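Local coordinates for protein cellulosomal scaffoldin (Acetivibrio cellulolyticus, PDB 3ZUC) that binds crystalline cellulose through this family 3b carbohydrate-binding module of the cellulosomal scaffoldin, and as a whole protein probably also hydrolyses cellulose, at residues K42-F47 against T140-E145. Numbering follows the deposited sequence. Where two conformers were deposited one is given.
With EDO (1,2-ethanediol), chain C.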
ATOM      1  N   LYS A  42      -7.740  -3.440   3.256  0.60  5.98           N
ATOM      2  CA  LYS A  42      -6.329  -3.369   3.617  0.60  5.72           C
ATOM      3  C   LYS A  42      -5.502  -3.345   2.336  0.60  5.42           C
ATOM      4  O   LYS A  42      -5.953  -3.842   1.291  0.60  5.54           O
ATOM      5  CB  LYS A  42      -5.901  -4.572   4.483  0.60  6.32           C
ATOM      6  CG  LYS A  42      -6.763  -4.771   5.745  0.60  7.93           C
ATOM      7  CD  LYS A  42      -6.416  -6.011   6.553  0.60 10.65           C
ATOM      8  CE  LYS A  42      -7.288  -6.099   7.813  0.60 13.06           C
ATOM      9  NZ  LYS A  42      -7.222  -7.433   8.463  0.60 15.22           N
ATOM     10  N   LEU A  43      -4.293  -2.797   2.432  1.00  5.30           N
ATOM     11  CA  LEU A  43      -3.346  -2.772   1.323  1.00  5.40           C
ATOM     12  C   LEU A  43      -2.009  -3.303   1.810  1.00  4.95           C
ATOM     13  O   LEU A  43      -1.626  -3.032   2.945  1.00  5.73           O
ATOM     14  CB  LEU A  43      -3.126  -1.336   0.809  1.00  5.63           C
ATOM     15  CG  LEU A  43      -4.387  -0.534   0.515  1.00  6.48           C
ATOM     16  CD1 LEU A  43      -4.052   0.915   0.240  1.00  7.36           C
ATOM     17  CD2 LEU A  43      -5.159  -1.144  -0.636  1.00  8.29           C
ATOM     18  N   HIS A  44      -1.282  -4.030   0.959  1.00  4.98           N
ATOM     19  CA  HIS A  44       0.079  -4.459   1.276  1.00  5.12           C
ATOM     20  C   HIS A  44       1.104  -3.944   0.262  1.00  5.02           C
ATOM     21  O   HIS A  44       0.870  -3.966  -0.952  1.00  5.94           O
ATOM     22  CB  HIS A  44       0.238  -5.986   1.285  1.00  5.51           C
ATOM     23  CG  HIS A  44      -0.462  -6.679   2.395  1.00  5.62           C
ATOM     24  ND1 HIS A  44      -0.469  -8.053   2.506  1.00  6.18           N
ATOM     25  CD2 HIS A  44      -1.157  -6.205   3.446  1.00  6.06           C
ATOM     26  CE1 HIS A  44      -1.158  -8.400   3.581  1.00  6.28           C
ATOM     27  NE2 HIS A  44      -1.587  -7.295   4.171  1.00  6.39           N
ATOM     28  N   TYR A  45       2.249  -3.564   0.808  1.00  4.95           N
ATOM     29  CA  TYR A  45       3.453  -3.222   0.045  1.00  5.08           C
ATOM     30  C   TYR A  45       4.586  -4.115   0.560  1.00  4.96           C
ATOM     31  O   TYR A  45       4.921  -4.052   1.749  1.00  5.47           O
ATOM     32  CB  TYR A  45       3.803  -1.749   0.214  1.00  5.50           C
ATOM     33  CG  TYR A  45       4.968  -1.292  -0.630  1.00  5.41           C
ATOM     34  CD1 TYR A  45       6.276  -1.397  -0.176  1.00  5.57           C
ATOM     35  CD2 TYR A  45       4.763  -0.779  -1.909  1.00  5.59           C
ATOM     36  CE1 TYR A  45       7.346  -0.996  -0.965  1.00  5.70           C
ATOM     37  CE2 TYR A  45       5.819  -0.382  -2.706  1.00  5.69           C
ATOM     38  CZ  TYR A  45       7.112  -0.481  -2.230  1.00  5.83           C
ATOM     39  OH  TYR A  45       8.127  -0.039  -3.054  1.00  6.25           O
ATOM     40  N   TYR A  46       5.153  -4.937  -0.316  1.00  4.75           N
ATOM     41  CA  TYR A  46       6.145  -5.953   0.029  1.00  5.22           C
ATOM     42  C   TYR A  46       7.557  -5.495  -0.315  1.00  5.22           C
ATOM     43  O   TYR A  46       7.802  -4.933  -1.390  1.00  5.51           O
ATOM     44  CB  TYR A  46       5.845  -7.234  -0.763  1.00  5.39           C
ATOM     45  CG  TYR A  46       4.516  -7.861  -0.439  1.00  5.44           C
ATOM     46  CD1 TYR A  46       4.397  -8.739   0.631  1.00  5.58           C
ATOM     47  CD2 TYR A  46       3.372  -7.575  -1.172  1.00  5.57           C
ATOM     48  CE1 TYR A  46       3.199  -9.324   0.969  1.00  6.06           C
ATOM     49  CE2 TYR A  46       2.162  -8.155  -0.844  1.00  6.28           C
ATOM     50  CZ  TYR A  46       2.066  -9.027   0.226  1.00  6.19           C
ATOM     51  OH  TYR A  46       0.847  -9.606   0.519  1.00  6.78           O
ATOM     52  N   PHE A  47       8.496  -5.772   0.584  1.00  4.87           N
ATOM     53  CA  PHE A  47       9.842  -5.277   0.412  1.00  5.10           C
ATOM     54  C   PHE A  47      10.834  -6.119   1.209  1.00  5.16           C
ATOM     55  O   PHE A  47      10.450  -6.932   2.054  1.00  5.32           O
ATOM     56  CB  PHE A  47       9.913  -3.781   0.822  1.00  5.26           C
ATOM     57  CG  PHE A  47       9.607  -3.511   2.277  1.00  5.21           C
ATOM     58  CD1 PHE A  47       8.297  -3.446   2.745  1.00  5.41           C
ATOM     59  CD2 PHE A  47      10.634  -3.281   3.193  1.00  5.58           C
ATOM     60  CE1 PHE A  47       8.026  -3.180   4.079  1.00  5.74           C
ATOM     61  CE2 PHE A  47      10.366  -3.010   4.515  1.00  5.92           C
ATOM     62  CZ  PHE A  47       9.059  -2.952   4.968  1.00  5.63           C
ATOM     63  N   THR A 140      -0.927  -5.664  -3.127  1.00  5.60           N
ATOM     64  CA  THR A 140      -2.170  -6.399  -2.936  1.00  5.54           C
ATOM     65  C   THR A 140      -3.169  -5.593  -2.131  1.00  5.37           C
ATOM     66  O   THR A 140      -2.804  -4.675  -1.372  1.00  5.72           O
ATOM     67  CB  THR A 140      -1.924  -7.783  -2.308  1.00  5.67           C
ATOM     68  OG1 THR A 140      -1.233  -7.574  -1.078  1.00  5.83           O
ATOM     69  CG2 THR A 140      -1.115  -8.691  -3.231  1.00  6.51           C
ATOM     70  N   ALA A 141      -4.440  -5.945  -2.292  1.00  5.70           N
ATOM     71  CA  ALA A 141      -5.500  -5.369  -1.478  1.00  5.77           C
ATOM     72  C   ALA A 141      -6.434  -6.474  -1.040  1.00  5.53           C
ATOM     73  O   ALA A 141      -6.512  -7.539  -1.671  1.00  6.11           O
ATOM     74  CB  ALA A 141      -6.294  -4.309  -2.242  1.00  6.44           C
ATOM     75  N   TYR A 142      -7.140  -6.188   0.045  1.00  5.99           N
ATOM     76  CA  TYR A 142      -7.988  -7.133   0.755  1.00  6.10           C
ATOM     77  C   TYR A 142      -9.276  -6.456   1.151  1.00  6.43           C
ATOM     78  O   TYR A 142      -9.283  -5.249   1.435  1.00  7.12           O
ATOM     79  CB  TYR A 142      -7.294  -7.625   2.051  1.00  6.55           C
ATOM     80  CG  TYR A 142      -5.941  -8.209   1.769  1.00  6.18           C
ATOM     81  CD1 TYR A 142      -4.847  -7.377   1.566  1.00  6.40           C
ATOM     82  CD2 TYR A 142      -5.754  -9.577   1.617  1.00  6.45           C
ATOM     83  CE1 TYR A 142      -3.628  -7.875   1.185  1.00  6.28           C
ATOM     84  CE2 TYR A 142      -4.521 -10.097   1.264  1.00  6.25           C
ATOM     85  CZ  TYR A 142      -3.460  -9.233   1.017  1.00  6.08           C
ATOM     86  OH  TYR A 142      -2.248  -9.684   0.598  1.00  6.53           O
ATOM     87  N   SER A 143     -10.349  -7.245   1.221  1.00  7.02           N
ATOM     88  CA  SER A 143     -11.582  -6.861   1.868  1.00  7.96           C
ATOM     89  C   SER A 143     -11.772  -7.762   3.081  1.00  7.83           C
ATOM     90  O   SER A 143     -10.872  -8.518   3.442  1.00  8.58           O
ATOM     91  CB  SER A 143     -12.759  -7.041   0.917  1.00 10.09           C
ATOM     92  OG  SER A 143     -12.974  -8.402   0.718  1.00 12.42           O
ATOM     93  N   ALA A 144     -12.955  -7.739   3.688  1.00  8.68           N
ATOM     94  CA  ALA A 144     -13.269  -8.726   4.714  1.00 10.32           C
ATOM     95  C   ALA A 144     -13.212 -10.150   4.170  1.00 10.30           C
ATOM     96  O   ALA A 144     -13.098 -11.094   4.960  1.00 12.41           O
ATOM     97  CB  ALA A 144     -14.639  -8.448   5.321  1.00 11.74           C
ATOM     98  N   GLU A 145     -13.354 -10.314   2.860  1.00 10.56           N
ATOM     99  CA  GLU A 145     -13.286 -11.633   2.234  1.00 11.64           C
ATOM    100  C   GLU A 145     -11.879 -12.137   2.046  1.00  9.20           C
ATOM    101  O   GLU A 145     -11.704 -13.283   1.634  1.00 10.89           O
ATOM    102  CB  GLU A 145     -13.959 -11.593   0.850  1.00 13.32           C
ATOM    103  CG  GLU A 145     -15.421 -11.432   0.870  0.54 11.65           C
ATOM    104  CD  GLU A 145     -16.054 -12.603   1.545  0.51  9.79           C
ATOM    105  OE1 GLU A 145     -16.325 -13.629   0.856  0.43  9.08           O
ATOM    106  OE2 GLU A 145     -16.263 -12.516   2.770  0.39  8.90           O
TER
HETATM  107  C1  EDO C1155       0.091 -12.353   3.584  0.57  9.34           C
HETATM  108  O1  EDO C1155      -0.969 -11.495   3.170  0.57  8.38           O
HETATM  109  C2  EDO C1155       1.385 -11.942   2.910  0.57 10.13           C
HETATM  110  O2  EDO C1155       1.243 -12.003   1.486  0.57  8.31           O
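Tyr142 lays the CE1 side of its phenol ring over one face of the His44 imidazole, with CE1 3.4 Å above the plane and close to its centre. The two planes are inclined at 42°; Tyr86 of strand 83-91 also stacks with the imidazole. At the edge of the His44 ring, ND1 gives a nearly straight, in-plane hydrogen bond to Tyr46 OH (2.8 Å), and a 1,2-ethanediol, probably a crystallisation additive, brings O1 near His44 CE1. NE2 is hydrogen-bonded to Glu88, so that both ring nitrogens are engaged and the ring's rotation is fixed. Tyr46 OH also shares a hydrogen bond with O2 of the diol (2.6 Å), and Tyr142 OH lies near the plane of the Tyr46 ring at its edge, 3.1 Å from Tyr46 OH. Thr140 OG1 lies between the backbone N and the carbonyl carbon (chi1 57°) and donates along its own strand to Tyr142 OH (2.9 Å), which is hydrogen-bonded to Glu152 as well; OG1 thereby also sits 3.2 Å from His44 CB. Behind this polar cluster, Leu43 CD2 touches Ala141 CB (3.7 Å) on the other face of the sheet, where Leu43 also packs on Phe26 and Leu28 of the facing sheet. Backbone hydrogen bonds run both ways between Lys42 and Tyr142 and between His44 and Thr140, the longest being Thr140 N to His44 O (3.3 Å). Such alternation, with Leu43 and Ala141 as the non-hydrogen-bonded pair between two hydrogen-bonded ones, is regular antiparallel pairing, here joining neighbouring strands in one sheet of the CBM3 beta-sandwich.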